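Aldehyde dehydrogenase (Burkholderia thailandensis, PDB 5J6B) probably oxidises aldehydes to carboxylic acids with NADP+ as electron acceptor, and binds NADPH. Local coordinates at residues 264-269 and 297-302; 276-281 and 307-312; 372-377 and 392-397; 418-423 and 440-445. One frame throughout, in Å; residues are numbered along the deposited sequence.

Contact 1 of 4, residues 264-269 and 297-302; sequences AIVDAD and QRIIAH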
loop_
_atom_site.group_PDB
_atom_site.type_symbol
_atom_site.label_atom_id
_atom_site.label_comp_id
_atom_site.label_asym_id
_atom_site.label_seq_id
_atom_site.Cartn_x
_atom_site.Cartn_y
_atom_site.Cartn_z
ATOM N N ALA A 264 6.863 -27.402 -17.258
ATOM C CA ALA A 264 5.710 -27.721 -16.427
ATOM C C ALA A 264 5.998 -29.036 -15.720
ATOM O O ALA A 264 6.390 -30.012 -16.366
ATOM C CB ALA A 264 4.420 -27.836 -17.257
ATOM N N ILE A 265 5.816 -29.054 -14.403
ATOM C CA ILE A 265 5.945 -30.262 -13.593
ATOM C C ILE A 265 4.560 -30.858 -13.399
ATOM O O ILE A 265 3.598 -30.133 -13.101
ATOM C CB ILE A 265 6.595 -29.958 -12.224
ATOM C CG1 ILE A 265 8.052 -29.525 -12.392
ATOM C CG2 ILE A 265 6.495 -31.173 -11.275
ATOM C CD1 ILE A 265 8.657 -28.945 -11.118
ATOM N N VAL A 266 4.449 -32.177 -13.549
ATOM C CA VAL A 266 3.223 -32.898 -13.214
ATOM C C VAL A 266 3.545 -33.812 -12.033
ATOM O O VAL A 266 4.305 -34.775 -12.175
ATOM C CB VAL A 266 2.670 -33.694 -14.403
ATOM C CG1 VAL A 266 1.358 -34.360 -14.004
ATOM C CG2 VAL A 266 2.465 -32.765 -15.622
ATOM N N ASP A 267 2.933 -33.542 -10.883
ATOM C CA ASP A 267 3.284 -34.226 -9.643
ATOM C C ASP A 267 2.608 -35.595 -9.557
ATOM O O ASP A 267 1.732 -35.948 -10.357
ATOM C CB ASP A 267 2.892 -33.364 -8.437
ATOM C CG ASP A 267 3.800 -33.570 -7.232
ATOM O OD1 ASP A 267 4.663 -34.478 -7.253
ATOM O OD2 ASP A 267 3.627 -32.823 -6.246
ATOM N N ALA A 268 3.029 -36.364 -8.544
ATOM C CA ALA A 268 2.604 -37.752 -8.350
ATOM C C ALA A 268 1.108 -37.901 -8.083
ATOM O O ALA A 268 0.552 -38.983 -8.320
ATOM C CB ALA A 268 3.383 -38.372 -7.178
ATOM N N ASP A 269 0.442 -36.850 -7.604
ATOM C CA ASP A 269 -0.925 -36.952 -7.112
ATOM C C ASP A 269 -1.973 -36.574 -8.161
ATOM O O ASP A 269 -3.132 -36.345 -7.806
ATOM C CB ASP A 269 -1.091 -36.081 -5.864
ATOM C CG ASP A 269 -0.696 -34.609 -6.096
ATOM O OD1 ASP A 269 -0.389 -34.215 -7.251
ATOM O OD2 ASP A 269 -0.691 -33.835 -5.108
ATOM N N GLN A 297 7.763 -25.877 -23.172
ATOM C CA GLN A 297 8.758 -26.595 -23.957
ATOM C C GLN A 297 9.182 -27.908 -23.323
ATOM O O GLN A 297 9.508 -28.856 -24.044
ATOM C CB GLN A 297 9.995 -25.719 -24.182
ATOM C CG GLN A 297 11.050 -26.338 -25.119
ATOM C CD GLN A 297 12.120 -25.337 -25.508
ATOM O OE1 GLN A 297 11.833 -24.157 -25.693
ATOM N NE2 GLN A 297 13.363 -25.795 -25.602
ATOM N N ARG A 298 9.164 -27.989 -21.994
ATOM C CA ARG A 298 9.634 -29.162 -21.267
ATOM C C ARG A 298 8.549 -29.636 -20.308
ATOM O O ARG A 298 8.022 -28.845 -19.525
ATOM C CB ARG A 298 10.921 -28.837 -20.499
ATOM C CG ARG A 298 12.051 -28.296 -21.385
ATOM C CD ARG A 298 13.278 -27.970 -20.520
ATOM N NE ARG A 298 13.120 -26.721 -19.774
ATOM C CZ ARG A 298 13.610 -26.506 -18.554
ATOM N NH1 ARG A 298 14.267 -27.472 -17.926
ATOM N NH2 ARG A 298 13.431 -25.329 -17.956
ATOM N N ILE A 299 8.214 -30.918 -20.369
ATOM C CA ILE A 299 7.235 -31.513 -19.469
ATOM C C ILE A 299 7.968 -32.511 -18.589
ATOM O O ILE A 299 8.581 -33.453 -19.098
ATOM C CB ILE A 299 6.097 -32.200 -20.237
ATOM C CG1 ILE A 299 5.410 -31.192 -21.172
ATOM C CG2 ILE A 299 5.116 -32.831 -19.247
ATOM C CD1 ILE A 299 4.531 -31.833 -22.235
ATOM N N ILE A 300 7.876 -32.315 -17.272
ATOM C CA ILE A 300 8.612 -33.084 -16.270
ATOM C C ILE A 300 7.561 -33.785 -15.414
ATOM O O ILE A 300 6.943 -33.161 -14.543
ATOM C CB ILE A 300 9.519 -32.182 -15.422
ATOM C CG1 ILE A 300 10.479 -31.386 -16.320
ATOM C CG2 ILE A 300 10.286 -32.993 -14.371
ATOM C CD1 ILE A 300 11.134 -30.174 -15.637
ATOM N N ALA A 301 7.337 -35.078 -15.664
ATOM C CA ALA A 301 6.196 -35.799 -15.115
ATOM C C ALA A 301 6.644 -36.889 -14.153
ATOM O O ALA A 301 7.594 -37.628 -14.438
ATOM C CB ALA A 301 5.355 -36.427 -16.233
ATOM N N HIS A 302 5.927 -37.004 -13.035
ATOM C CA HIS A 302 6.279 -37.974 -12.005
ATOM C C HIS A 302 6.037 -39.403 -12.486
ATOM O O HIS A 302 5.045 -39.696 -13.167
ATOM C CB HIS A 302 5.477 -37.715 -10.724
ATOM C CG HIS A 302 6.028 -38.424 -9.524
ATOM N ND1 HIS A 302 5.750 -39.747 -9.244
ATOM C CD2 HIS A 302 6.848 -37.998 -8.536
ATOM C CE1 HIS A 302 6.370 -40.102 -8.133
ATOM N NE2 HIS A 302 7.051 -39.064 -7.687
#
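Ala264 to Val266 run parallel to Ile299 to Ala301, their strand axes inclined by 17° and 4.6 Å apart at closest approach, and four backbone hydrogen bonds join them from Arg298 O to His302 N. These are the two strands of a beta-alpha-beta crossover whose connecting helix is 274-286, in what is, as in other aldehyde dehydrogenases, the catalytic domain. On one face of the sheet the residues are Ala264, Val266, Ile299 and Ala301. Val266 CB stands 4.2 Å from Ala301 CB, and the shortness of Ala301 lets Tyr306 and Leu309 of helix 303-319 settle close against the strand. Ile265 and Ile300 occupy the other face, where Ile265 CG1 lies 4.3 Å from Ile300 CB; beta-branched residues suit extended backbone, and both pack on Val408 of helix 401-409. At the C-terminal ends of the strands the chemistry changes. His302 has CG anti to its backbone N (chi1 -165°), which carries the imidazole across to Ala268. ND1 takes the N-H of Asp304, capping the start of helix 303-319 and helping to fix the ring's rotation, while Phe398 meets the ring edge-to-face. In a CH-pi contact, Ala268 CB sits over the middle of one face of the His302 ring, 3.4 Å from its centroid and only 10° off the ring normal.

Contact 2 of 4, residues 276-281 and 307-312; sequences YVVERL and DALREK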
loop_
_atom_site.group_PDB
_atom_site.type_symbol
_atom_site.label_atom_id
_atom_site.label_comp_id
_atom_site.label_asym_id
_atom_site.label_seq_id
_atom_site.Cartn_x
_atom_site.Cartn_y
_atom_site.Cartn_z
ATOM N N TYR A 276 -7.414 -33.088 -17.615
ATOM C CA TYR A 276 -7.262 -31.639 -17.528
ATOM C C TYR A 276 -5.802 -31.230 -17.710
ATOM O O TYR A 276 -5.503 -30.268 -18.432
ATOM C CB TYR A 276 -7.797 -31.121 -16.190
ATOM C CG TYR A 276 -7.244 -29.750 -15.856
ATOM C CD1 TYR A 276 -7.777 -28.610 -16.447
ATOM C CD2 TYR A 276 -6.163 -29.599 -14.983
ATOM C CE1 TYR A 276 -7.269 -27.349 -16.167
ATOM C CE2 TYR A 276 -5.639 -28.327 -14.701
ATOM C CZ TYR A 276 -6.196 -27.213 -15.303
ATOM O OH TYR A 276 -5.687 -25.958 -15.047
ATOM N N VAL A 277 -4.885 -31.943 -17.059
ATOM C CA VAL A 277 -3.463 -31.632 -17.190
ATOM C C VAL A 277 -3.019 -31.738 -18.646
ATOM O O VAL A 277 -2.332 -30.850 -19.169
ATOM C CB VAL A 277 -2.638 -32.556 -16.272
ATOM C CG1 VAL A 277 -1.134 -32.327 -16.478
ATOM C CG2 VAL A 277 -3.028 -32.322 -14.816
ATOM N N VAL A 278 -3.431 -32.807 -19.330
ATOM C CA VAL A 278 -3.035 -33.008 -20.726
ATOM C C VAL A 278 -3.595 -31.902 -21.610
ATOM O O VAL A 278 -2.913 -31.405 -22.518
ATOM C CB VAL A 278 -3.471 -34.406 -21.203
ATOM C CG1 VAL A 278 -3.380 -34.527 -22.728
ATOM C CG2 VAL A 278 -2.598 -35.461 -20.519
ATOM N N GLU A 279 -4.844 -31.507 -21.369
ATOM C CA GLU A 279 -5.442 -30.425 -22.145
ATOM C C GLU A 279 -4.638 -29.133 -22.009
ATOM O O GLU A 279 -4.400 -28.426 -23.002
ATOM C CB GLU A 279 -6.885 -30.219 -21.686
ATOM C CG GLU A 279 -7.489 -28.937 -22.177
ATOM C CD GLU A 279 -7.801 -29.007 -23.646
ATOM O OE1 GLU A 279 -8.054 -30.133 -24.133
ATOM O OE2 GLU A 279 -7.785 -27.947 -24.311
ATOM N N ARG A 280 -4.206 -28.809 -20.784
ATOM C CA ARG A 280 -3.448 -27.579 -20.565
ATOM C C ARG A 280 -2.030 -27.695 -21.115
ATOM O O ARG A 280 -1.495 -26.725 -21.665
ATOM C CB ARG A 280 -3.430 -27.231 -19.070
ATOM C CG ARG A 280 -4.821 -26.916 -18.508
ATOM C CD ARG A 280 -5.540 -25.876 -19.381
ATOM N NE ARG A 280 -4.979 -24.546 -19.167
ATOM C CZ ARG A 280 -5.201 -23.489 -19.936
ATOM N NH1 ARG A 280 -5.974 -23.589 -21.015
ATOM N NH2 ARG A 280 -4.644 -22.326 -19.623
ATOM N N LEU A 281 -1.410 -28.870 -20.990
ATOM C CA LEU A 281 -0.091 -29.073 -21.579
ATOM C C LEU A 281 -0.142 -28.903 -23.093
ATOM O O LEU A 281 0.690 -28.208 -23.684
ATOM C CB LEU A 281 0.447 -30.463 -21.225
ATOM C CG LEU A 281 0.822 -30.749 -19.772
ATOM C CD1 LEU A 281 1.168 -32.240 -19.619
ATOM C CD2 LEU A 281 1.995 -29.859 -19.336
ATOM N N ASP A 307 3.221 -43.060 -17.309
ATOM C CA ASP A 307 2.714 -43.877 -18.407
ATOM C C ASP A 307 1.322 -43.430 -18.834
ATOM O O ASP A 307 1.029 -43.357 -20.034
ATOM C CB ASP A 307 2.696 -45.352 -18.012
ATOM C CG ASP A 307 4.081 -45.928 -17.822
ATOM O OD1 ASP A 307 5.062 -45.361 -18.353
ATOM O OD2 ASP A 307 4.182 -46.966 -17.138
ATOM N N ALA A 308 0.450 -43.121 -17.868
ATOM C CA ALA A 308 -0.897 -42.678 -18.225
ATOM C C ALA A 308 -0.863 -41.309 -18.898
ATOM O O ALA A 308 -1.549 -41.089 -19.904
ATOM C CB ALA A 308 -1.791 -42.670 -16.979
ATOM N N LEU A 309 -0.053 -40.383 -18.370
ATOM C CA LEU A 309 0.083 -39.060 -18.980
ATOM C C LEU A 309 0.643 -39.156 -20.390
ATOM O O LEU A 309 0.176 -38.457 -21.302
ATOM C CB LEU A 309 0.993 -38.172 -18.128
ATOM C CG LEU A 309 1.194 -36.758 -18.677
ATOM C CD1 LEU A 309 0.093 -35.841 -18.164
ATOM C CD2 LEU A 309 2.549 -36.194 -18.333
ATOM N N ARG A 310 1.648 -40.019 -20.582
ATOM C CA ARG A 310 2.298 -40.158 -21.881
ATOM C C ARG A 310 1.318 -40.631 -22.950
ATOM O O ARG A 310 1.292 -40.097 -24.069
ATOM C CB ARG A 310 3.474 -41.129 -21.764
ATOM C CG ARG A 310 4.199 -41.422 -23.077
ATOM C CD ARG A 310 4.959 -42.747 -22.968
ATOM N NE ARG A 310 5.964 -42.912 -24.013
ATOM C CZ ARG A 310 5.772 -43.580 -25.148
ATOM N NH1 ARG A 310 4.602 -44.157 -25.403
ATOM N NH2 ARG A 310 6.755 -43.670 -26.035
ATOM N N GLU A 311 0.506 -41.640 -22.624
ATOM C CA GLU A 311 -0.464 -42.146 -23.588
ATOM C C GLU A 311 -1.494 -41.077 -23.932
ATOM O O GLU A 311 -1.818 -40.872 -25.106
ATOM C CB GLU A 311 -1.147 -43.398 -23.039
ATOM C CG GLU A 311 -2.245 -43.930 -23.937
ATOM C CD GLU A 311 -2.847 -45.223 -23.421
ATOM O OE1 GLU A 311 -3.520 -45.189 -22.368
ATOM O OE2 GLU A 311 -2.640 -46.277 -24.061
ATOM N N LYS A 312 -2.021 -40.385 -22.918
ATOM C CA LYS A 312 -3.004 -39.334 -23.167
ATOM C C LYS A 312 -2.395 -38.169 -23.944
ATOM O O LYS A 312 -3.065 -37.546 -24.780
ATOM C CB LYS A 312 -3.592 -38.835 -21.847
ATOM C CG LYS A 312 -4.621 -39.761 -21.190
ATOM C CD LYS A 312 -4.791 -39.380 -19.686
ATOM C CE LYS A 312 -5.664 -40.389 -18.939
ATOM N NZ LYS A 312 -7.020 -40.516 -19.554
#
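Leu309 CD1 reaches across to three side chains of helix 274-286, and most of the contact turns on this one methyl. Leu309 CD1 comes 3.6 Å from Val278 CG2, 4.0 Å from Leu281 CD1 and 4.1 Å from Val277 CG1. A chi1 of -180° throws CG of Leu309 to the far side from its own backbone N, and so brings the end of the side chain nearer to the opposite helix although its CB does not head straight there. The side chains of Leu309 and Val278 run antiparallel past one another, whereas those of Val277 and Leu281 stand roughly perpendicular to Leu309. Val278, short and branched, also serves the next turn: Val278 CG2 lies 3.8 Å from Lys312 CB, and Val278 CG1 rests 3.7 Å from Lys312 O. The axes pass 10.0 Å apart at a crossing angle of -50°, close to the value expected for ridges-into-grooves packing, as two helices laid on the same face of the catalytic domain's sheet. Beneath them, Leu309 touches Ala301 and Leu281 touches Ile299, so these leucines pack between helix and strand. Farther out, apolar packing gives way to charge. Of the Lys312 side chain it is CB, at the root, that touches Val278; the chain bends near its end and NZ forms a salt bridge with Asp275. Glu279 pairs with Lys316, and on the far side Tyr276 OH bonds to Arg483 of the second subunit.

Contact 3 of 4, residues 372-377 and 392-397; sequences TLLEGV and VALLER
Thr372 O takes the N-H of Ala393 at 3.0 Å from that N, the first of three hydrogen bonds between parallel strands that belong to the beta-alpha-beta unit of strand 368-375, helix 382-385 and strand 392-398. Leu373 follows on the opposite face; its chi1 of -176° turns the branch toward the neighbouring strand, where Leu373 CD1 comes within 4.2 Å of Ala393 CB, a small group that leaves it room. Leu374 is held through both its backbone N and its O, Leu374 N 3.0 Å from Ala393 O and Leu374 O 2.9 Å from Leu395 N. Leu374 CD1 packs 3.7 Å from Val392 CG1. Glu375 runs beside Leu395 in the same direction, and its carboxylate goes on to a salt bridge with Arg310 and a hydrogen bond with Tyr306 OH, as befits a polar residue at the end of the strand. Gly376, at a positive phi of 71°, turns the chain, and water now replaces direct pairing: one water accepts from Gly376 N and donates to Leu395 O, and a second joins Val377 N to the same carbonyl. Beyond the turn Val377 folds back beside Leu383 and Tyr384, its side chain set crosswise to that of Leu394 with Val377 CG1 4.0 Å from Leu394 CD1.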
loop_
_atom_site.group_PDB
_atom_site.type_symbol
_atom_site.label_atom_id
_atom_site.label_comp_id
_atom_site.label_asym_id
_atom_site.label_seq_id
_atom_site.Cartn_x
_atom_site.Cartn_y
_atom_site.Cartn_z
ATOM N N THR A 372 4.529 -31.711 -32.088
ATOM C CA THR A 372 5.460 -32.821 -31.977
ATOM C C THR A 372 5.823 -33.032 -30.516
ATOM O O THR A 372 5.973 -32.068 -29.759
ATOM C CB THR A 372 6.714 -32.556 -32.807
ATOM O OG1 THR A 372 6.343 -32.366 -34.185
ATOM C CG2 THR A 372 7.688 -33.713 -32.702
ATOM N N LEU A 373 5.927 -34.301 -30.121
ATOM C CA LEU A 373 6.323 -34.672 -28.769
ATOM C C LEU A 373 7.512 -35.619 -28.847
ATOM O O LEU A 373 7.522 -36.542 -29.668
ATOM C CB LEU A 373 5.164 -35.335 -28.019
ATOM C CG LEU A 373 5.385 -35.711 -26.552
ATOM C CD1 LEU A 373 5.465 -34.448 -25.708
ATOM C CD2 LEU A 373 4.259 -36.600 -26.083
ATOM N N LEU A 374 8.516 -35.388 -27.996
ATOM C CA LEU A 374 9.701 -36.231 -27.971
ATOM C C LEU A 374 9.957 -36.741 -26.562
ATOM O O LEU A 374 9.609 -36.092 -25.571
ATOM C CB LEU A 374 10.949 -35.492 -28.472
ATOM C CG LEU A 374 10.966 -35.157 -29.968
ATOM C CD1 LEU A 374 10.478 -33.751 -30.190
ATOM C CD2 LEU A 374 12.359 -35.337 -30.528
ATOM N N GLU A 375 10.566 -37.917 -26.495
ATOM C CA GLU A 375 11.104 -38.479 -25.267
ATOM C C GLU A 375 12.607 -38.643 -25.422
ATOM O O GLU A 375 13.129 -38.730 -26.539
ATOM C CB GLU A 375 10.481 -39.838 -24.942
ATOM C CG GLU A 375 9.166 -39.793 -24.179
ATOM C CD GLU A 375 8.685 -41.196 -23.821
ATOM O OE1 GLU A 375 8.844 -42.104 -24.665
ATOM O OE2 GLU A 375 8.172 -41.397 -22.697
ATOM N N GLY A 376 13.299 -38.692 -24.284
ATOM C CA GLY A 376 14.712 -39.012 -24.284
ATOM C C GLY A 376 15.634 -37.950 -24.839
ATOM O O GLY A 376 16.746 -38.278 -25.258
ATOM N N VAL A 377 15.218 -36.684 -24.854
ATOM C CA VAL A 377 16.106 -35.614 -25.300
ATOM C C VAL A 377 17.112 -35.320 -24.194
ATOM O O VAL A 377 16.727 -35.031 -23.056
ATOM C CB VAL A 377 15.309 -34.353 -25.669
ATOM C CG1 VAL A 377 16.255 -33.183 -25.882
ATOM C CG2 VAL A 377 14.467 -34.593 -26.926
ATOM N N VAL A 392 6.986 -27.924 -30.531
ATOM C CA VAL A 392 7.724 -29.079 -30.039
ATOM C C VAL A 392 7.705 -29.042 -28.516
ATOM O O VAL A 392 7.895 -27.977 -27.916
ATOM C CB VAL A 392 9.171 -29.095 -30.581
ATOM C CG1 VAL A 392 10.018 -30.138 -29.854
ATOM C CG2 VAL A 392 9.184 -29.359 -32.088
ATOM N N ALA A 393 7.430 -30.191 -27.893
ATOM C CA ALA A 393 7.554 -30.337 -26.448
ATOM C C ALA A 393 8.327 -31.611 -26.138
ATOM O O ALA A 393 8.312 -32.570 -26.916
ATOM C CB ALA A 393 6.187 -30.356 -25.734
ATOM N N LEU A 394 9.018 -31.597 -24.995
ATOM C CA LEU A 394 9.900 -32.677 -24.574
ATOM C C LEU A 394 9.390 -33.242 -23.256
ATOM O O LEU A 394 9.135 -32.485 -22.315
ATOM C CB LEU A 394 11.338 -32.181 -24.399
ATOM C CG LEU A 394 11.818 -31.145 -25.409
ATOM C CD1 LEU A 394 13.242 -30.710 -25.078
ATOM C CD2 LEU A 394 11.728 -31.701 -26.822
ATOM N N LEU A 395 9.247 -34.561 -23.192
ATOM C CA LEU A 395 8.721 -35.239 -22.014
ATOM C C LEU A 395 9.861 -35.939 -21.278
ATOM O O LEU A 395 10.605 -36.719 -21.877
ATOM C CB LEU A 395 7.631 -36.241 -22.416
ATOM C CG LEU A 395 7.017 -37.122 -21.313
ATOM C CD1 LEU A 395 6.342 -36.299 -20.215
ATOM C CD2 LEU A 395 6.026 -38.103 -21.923
ATOM N N GLU A 396 10.015 -35.648 -19.989
ATOM C CA GLU A 396 10.989 -36.354 -19.171
ATOM C C GLU A 396 10.322 -36.769 -17.866
ATOM O O GLU A 396 9.248 -36.279 -17.503
ATOM C CB GLU A 396 12.246 -35.504 -18.906
ATOM C CG GLU A 396 11.983 -34.216 -18.109
ATOM C CD GLU A 396 13.218 -33.329 -17.995
ATOM O OE1 GLU A 396 13.192 -32.174 -18.490
ATOM O OE2 GLU A 396 14.223 -33.792 -17.414
ATOM N N ARG A 397 10.988 -37.676 -17.162
ATOM C CA ARG A 397 10.427 -38.420 -16.046
ATOM C C ARG A 397 11.227 -38.139 -14.780
ATOM O O ARG A 397 12.461 -38.086 -14.820
ATOM C CB ARG A 397 10.461 -39.918 -16.373
ATOM C CG ARG A 397 9.864 -40.870 -15.360
ATOM C CD ARG A 397 10.055 -42.292 -15.888
ATOM N NE ARG A 397 9.617 -43.294 -14.928
ATOM C CZ ARG A 397 8.666 -44.196 -15.157
ATOM N NH1 ARG A 397 8.044 -44.244 -16.336
ATOM N NH2 ARG A 397 8.350 -45.066 -14.202
HETATM O O HOH W 1 12.431 -38.609 -21.581
HETATM O O HOH W 2 12.553 -35.574 -24.043
#

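Contact 4 of 4, residues 418-423 and 440-445; sequences GVFTDS and VINDVP
Gly418 and Val419 pair in parallel with Val440 and Ile441, Val419 N donating to Val440 O at 2.7 Å and Val419 O accepting from Asn442 N at the same 2.7 Å. These strands close the beta-alpha-beta unit formed with helix 424-433, and a strand of the second subunit pairs in parallel with Val440 and Ile441, so that the sheet runs on across the interface. At Asn442 the backbone takes a positive phi of 69°, a left-handed conformation that asparagine tolerates better than most non-glycine residues, and leaves the sheet; 443-445 doubles back past Gly418. Glycine suits this place: with no side chain there, Pro445 CD can come 3.6 Å from Gly418 N. On the face toward helix 424-433, Val419 CB meets Ile441 CD1 at 3.9 Å. Phe420 lies on the other side, its ring laid along the returning loop. Val444 CG1 touches the ring at its edge, in plane, 3.8 Å from Phe420 CZ, while Asp443 O, buried without a polar partner, faces one side of the ring. Asn442 bends back toward Thr421. Asn442 ND2 donates to Thr421 O at 3.0 Å, and Asn442 OD1 accepts from Thr421 N at 3.0 Å. Both N-H...O angles are near 140°, so the bonds are bent, and Thr421 N sits above the carbonyl plane of the Asn442 amide. Thr421 OG1 accepts from Ser423 N in an ST turn and also bonds to Asp267 OD2. The asparagine amide, donor and acceptor side by side, thus supplies Thr421 with the backbone-like pairing that the departing strand no longer provides.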
loop_
_atom_site.group_PDB
_atom_site.type_symbol
_atom_site.label_atom_id
_atom_site.label_comp_id
_atom_site.label_asym_id
_atom_site.label_seq_id
_atom_site.Cartn_x
_atom_site.Cartn_y
_atom_site.Cartn_z
ATOM N N GLY A 418 5.347 -23.989 -14.504
ATOM C CA GLY A 418 4.077 -24.479 -14.007
ATOM C C GLY A 418 4.263 -25.734 -13.176
ATOM O O GLY A 418 5.187 -26.515 -13.403
ATOM N N VAL A 419 3.372 -25.921 -12.202
ATOM C CA VAL A 419 3.392 -27.106 -11.350
ATOM C C VAL A 419 1.955 -27.559 -11.119
ATOM O O VAL A 419 1.152 -26.816 -10.539
ATOM C CB VAL A 419 4.091 -26.853 -9.995
ATOM C CG1 VAL A 419 4.113 -28.153 -9.149
ATOM C CG2 VAL A 419 5.534 -26.314 -10.189
ATOM N N PHE A 420 1.634 -28.780 -11.555
ATOM C CA PHE A 420 0.344 -29.403 -11.260
ATOM C C PHE A 420 0.515 -30.277 -10.017
ATOM O O PHE A 420 1.208 -31.298 -10.053
ATOM C CB PHE A 420 -0.163 -30.226 -12.447
ATOM C CG PHE A 420 -0.400 -29.431 -13.697
ATOM C CD1 PHE A 420 -1.664 -28.916 -13.984
ATOM C CD2 PHE A 420 0.633 -29.215 -14.608
ATOM C CE1 PHE A 420 -1.892 -28.190 -15.157
ATOM C CE2 PHE A 420 0.414 -28.487 -15.781
ATOM C CZ PHE A 420 -0.852 -27.973 -16.057
ATOM N N THR A 421 -0.089 -29.862 -8.908
ATOM C CA THR A 421 0.089 -30.564 -7.640
ATOM C C THR A 421 -1.067 -30.204 -6.722
ATOM O O THR A 421 -1.623 -29.109 -6.818
ATOM C CB THR A 421 1.423 -30.203 -6.960
ATOM O OG1 THR A 421 1.596 -31.009 -5.791
ATOM C CG2 THR A 421 1.446 -28.734 -6.535
ATOM N N ASP A 422 -1.440 -31.141 -5.849
ATOM C CA ASP A 422 -2.295 -30.811 -4.713
ATOM C C ASP A 422 -1.516 -30.836 -3.405
ATOM O O ASP A 422 -2.120 -30.839 -2.321
ATOM C CB ASP A 422 -3.513 -31.741 -4.626
ATOM C CG ASP A 422 -4.567 -31.235 -3.615
ATOM O OD1 ASP A 422 -4.919 -30.038 -3.675
ATOM O OD2 ASP A 422 -4.993 -32.011 -2.737
ATOM N N SER A 423 -0.185 -30.854 -3.474
ATOM C CA SER A 423 0.635 -30.840 -2.269
ATOM C C SER A 423 0.938 -29.398 -1.893
ATOM O O SER A 423 1.624 -28.688 -2.636
ATOM C CB SER A 423 1.942 -31.606 -2.452
ATOM O OG SER A 423 2.792 -31.366 -1.327
ATOM N N VAL A 440 3.315 -20.871 -11.791
ATOM C CA VAL A 440 1.890 -21.156 -11.957
ATOM C C VAL A 440 1.582 -22.512 -11.325
ATOM O O VAL A 440 2.248 -23.514 -11.615
ATOM C CB VAL A 440 1.469 -21.114 -13.439
ATOM C CG1 VAL A 440 -0.047 -21.308 -13.573
ATOM C CG2 VAL A 440 1.875 -19.787 -14.071
ATOM N N ILE A 441 0.574 -22.542 -10.458
ATOM C CA ILE A 441 0.185 -23.750 -9.733
ATOM C C ILE A 441 -1.143 -24.234 -10.305
ATOM O O ILE A 441 -2.140 -23.496 -10.286
ATOM C CB ILE A 441 0.076 -23.496 -8.223
ATOM C CG1 ILE A 441 1.425 -23.003 -7.660
ATOM C CG2 ILE A 441 -0.458 -24.754 -7.496
ATOM C CD1 ILE A 441 2.570 -24.002 -7.813
ATOM N N ASN A 442 -1.135 -25.463 -10.835
ATOM C CA ASN A 442 -2.293 -26.153 -11.403
ATOM C C ASN A 442 -2.773 -25.531 -12.706
ATOM O O ASN A 442 -3.941 -25.655 -13.071
ATOM C CB ASN A 442 -3.420 -26.269 -10.381
ATOM C CG ASN A 442 -3.101 -27.337 -9.354
ATOM O OD1 ASN A 442 -2.627 -28.410 -9.724
ATOM N ND2 ASN A 442 -3.326 -27.052 -8.084
ATOM N N ASP A 443 -1.852 -24.880 -13.406
ATOM C CA ASP A 443 -1.981 -24.561 -14.820
ATOM C C ASP A 443 -0.565 -24.466 -15.378
ATOM O O ASP A 443 0.420 -24.472 -14.630
ATOM C CB ASP A 443 -2.781 -23.272 -15.039
ATOM C CG ASP A 443 -3.370 -23.167 -16.455
ATOM O OD1 ASP A 443 -3.221 -24.111 -17.272
ATOM O OD2 ASP A 443 -4.000 -22.128 -16.736
ATOM N N VAL A 444 -0.465 -24.394 -16.703
ATOM C CA VAL A 444 0.822 -24.355 -17.396
ATOM C C VAL A 444 1.495 -22.999 -17.198
ATOM O O VAL A 444 0.818 -22.009 -16.879
ATOM C CB VAL A 444 0.649 -24.650 -18.895
ATOM C CG1 VAL A 444 0.393 -26.138 -19.114
ATOM C CG2 VAL A 444 -0.477 -23.788 -19.462
ATOM N N PRO A 445 2.815 -22.898 -17.409
ATOM C CA PRO A 445 3.470 -21.584 -17.348
ATOM C C PRO A 445 3.008 -20.633 -18.442
ATOM O O PRO A 445 3.333 -19.441 -18.378
ATOM C CB PRO A 445 4.961 -21.927 -17.513
ATOM C CG PRO A 445 4.948 -23.209 -18.322
ATOM C CD PRO A 445 3.768 -23.972 -17.758
HETATM O O HOH W 3 -5.035 -28.787 -5.836
#

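Contacts 1, 3 and 4 are parallel strand pairs of one sheet, with contact 1 in the middle: strand 298-302 borders 392-398 of contact 3, and strand 263-266 borders 416-420 of contact 4. Contact 2 differs in kind, joining two helices over the sheet by apolar side chains without a hydrogen bond between them, and it packs directly on contact 1. All four are largely buried, but their outer ends vary. Contact 3 finishes in water at a turn, whereas contact 4 reaches two other subunits and contact 2 also meets the second of them. Salt bridges tie contact 2 to both outlying strand pairs; the one to contact 4 runs from Arg280 to Asp443.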